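Local atomic coordinates of benzoate transport porin BenP (Acinetobacter baumannii AB307-0294, PDB entry 5DL8), a protein that probably forms a pore in the outer membrane for the uptake of small molecules such as benzoate. Residues A[355-360]-A[387-392]. Numbering follows the deposited sequence.
Sequences KNHETE and NVKHGN. With CA (calcium ion), chain H.
Roughly trans to its backbone N (chi1 -150°), with OD1 eclipsing CA (chi2 -3°), the carboxamide of Asn356 reaches the backbone of His390, while His357 CG, between its backbone N and carbonyl carbon (chi1 64°), sets the ring beside Lys389 on the facing chain. The two side chains illustrate how a barrel strand can hold a neighbour that has stopped being a strand. Up to Val388 the pairing is antiparallel: Thr359 and Asn387 form a hydrogen-bonded pair, Thr359 N lying 2.8 Å from Asn387 O, and Glu358 faces Val388 in the non-hydrogen-bonded pair that follows. The ladder gives one more bond, from Lys389 N to His357 O at 3.0 Å, before the chain turns away. There the amide of Asn356 stands in for a backbone peptide. Its OD1 accepts His390 N at 3.0 Å along an almost straight N-H, and ND2 returns a bond to His390 O, in that carbonyl's plane and on a lone pair. These two bonds set the amide's rotation; His357 N adds a more bent one to OD1 from above the carbonyl plane, on the face opposite His390 N, and Val388 CG2 packs 3.5 Å from OD1. On the face of the hairpin that carries Thr359, Lys389 CB sits over the His357 ring in a CH-pi contact, 4.2 Å from its centroid. Glu358 has OE2 hydrogen-bonded to Tyr386 OH of the partner strand and OE1 in a salt bridge with Lys315 beyond the hairpin. The turn so held offers a calcium ion two carbonyls, Val388 O at 2.8 Å and Gly391 O at 2.6 Å, and Asp393 completes the protein's share. Asn356 grips His390 between these ligands, so its paired amide bonds probably help preorganise the loop for the metal.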
# COMPACT_ATOMS: atom_id res chain seq x y z
N LYS A 355 -14.40 -0.94 27.43
CA LYS A 355 -14.87 -0.30 26.23
C LYS A 355 -13.82 0.74 25.82
O LYS A 355 -13.34 1.49 26.67
CB LYS A 355 -16.18 0.39 26.48
CG LYS A 355 -17.29 -0.51 27.03
CD LYS A 355 -18.63 0.20 26.96
CE LYS A 355 -19.15 0.11 25.53
NZ LYS A 355 -19.52 1.43 25.00
N ASN A 356 -13.46 0.76 24.54
CA ASN A 356 -12.41 1.65 24.10
C ASN A 356 -12.86 2.56 22.98
O ASN A 356 -13.81 2.28 22.31
CB ASN A 356 -11.18 0.79 23.71
CG ASN A 356 -9.87 1.47 23.93
OD1 ASN A 356 -9.82 2.60 24.32
ND2 ASN A 356 -8.79 0.78 23.64
N HIS A 357 -12.09 3.63 22.75
CA HIS A 357 -12.29 4.49 21.63
C HIS A 357 -11.02 5.15 21.24
O HIS A 357 -10.11 5.34 22.10
CB HIS A 357 -13.48 5.47 21.92
CG HIS A 357 -13.29 6.45 23.04
ND1 HIS A 357 -12.56 7.62 22.92
CD2 HIS A 357 -13.80 6.49 24.29
CE1 HIS A 357 -12.58 8.31 24.06
NE2 HIS A 357 -13.35 7.65 24.89
N GLU A 358 -10.90 5.55 19.97
CA GLU A 358 -9.61 6.14 19.54
C GLU A 358 -9.80 7.12 18.39
O GLU A 358 -10.82 7.06 17.69
CB GLU A 358 -8.63 5.01 19.14
CG GLU A 358 -9.17 4.25 17.95
CD GLU A 358 -8.44 2.96 17.58
OE1 GLU A 358 -8.90 2.30 16.55
OE2 GLU A 358 -7.42 2.63 18.27
N THR A 359 -8.86 8.01 18.21
CA THR A 359 -8.90 9.00 17.16
C THR A 359 -7.59 9.07 16.46
O THR A 359 -6.53 8.89 17.09
CB THR A 359 -9.29 10.47 17.64
OG1 THR A 359 -8.34 10.96 18.59
CG2 THR A 359 -10.64 10.52 18.23
N GLU A 360 -7.60 9.36 15.17
CA GLU A 360 -6.33 9.60 14.42
C GLU A 360 -6.53 10.77 13.46
O GLU A 360 -7.48 10.77 12.68
CB GLU A 360 -5.92 8.40 13.61
CG GLU A 360 -4.50 8.55 12.97
CD GLU A 360 -4.07 7.41 12.03
OE1 GLU A 360 -4.03 6.22 12.49
OE2 GLU A 360 -3.78 7.71 10.85
N ASN A 387 -4.70 9.06 19.38
CA ASN A 387 -5.07 8.96 20.79
C ASN A 387 -6.13 7.86 21.04
O ASN A 387 -7.04 7.68 20.29
CB ASN A 387 -5.62 10.29 21.35
CG ASN A 387 -4.60 11.47 21.25
OD1 ASN A 387 -3.92 11.84 22.23
ND2 ASN A 387 -4.54 12.09 20.11
N VAL A 388 -6.07 7.28 22.23
CA VAL A 388 -6.86 6.10 22.58
C VAL A 388 -7.15 6.14 24.05
O VAL A 388 -6.24 6.49 24.81
CB VAL A 388 -6.17 4.76 22.11
CG1 VAL A 388 -4.74 4.54 22.70
CG2 VAL A 388 -7.07 3.56 22.41
N LYS A 389 -8.36 5.77 24.49
CA LYS A 389 -8.60 5.74 25.94
C LYS A 389 -7.74 4.68 26.74
O LYS A 389 -7.13 5.00 27.79
CB LYS A 389 -10.06 5.53 26.20
CG LYS A 389 -10.49 5.74 27.64
CD LYS A 389 -11.96 5.29 27.85
CE LYS A 389 -12.40 5.63 29.28
NZ LYS A 389 -13.81 5.25 29.44
N HIS A 390 -7.70 3.44 26.26
CA HIS A 390 -6.73 2.42 26.75
C HIS A 390 -5.71 2.03 25.68
O HIS A 390 -6.04 1.38 24.66
CB HIS A 390 -7.50 1.20 27.26
CG HIS A 390 -8.48 1.54 28.31
ND1 HIS A 390 -9.81 1.79 28.05
CD2 HIS A 390 -8.33 1.68 29.65
CE1 HIS A 390 -10.44 2.05 29.18
NE2 HIS A 390 -9.57 2.01 30.16
N GLY A 391 -4.46 2.40 25.89
CA GLY A 391 -3.41 2.22 24.94
C GLY A 391 -2.46 3.42 24.94
O GLY A 391 -2.50 4.37 25.83
N ASN A 392 -1.59 3.43 23.91
CA ASN A 392 -0.50 4.37 23.84
C ASN A 392 -0.69 5.49 22.85
O ASN A 392 -0.67 5.23 21.65
CB ASN A 392 0.68 3.58 23.41
CG ASN A 392 1.06 2.52 24.45
OD1 ASN A 392 0.98 2.73 25.68
ND2 ASN A 392 1.45 1.39 23.94
CA CA H . -3.90 6.56 26.24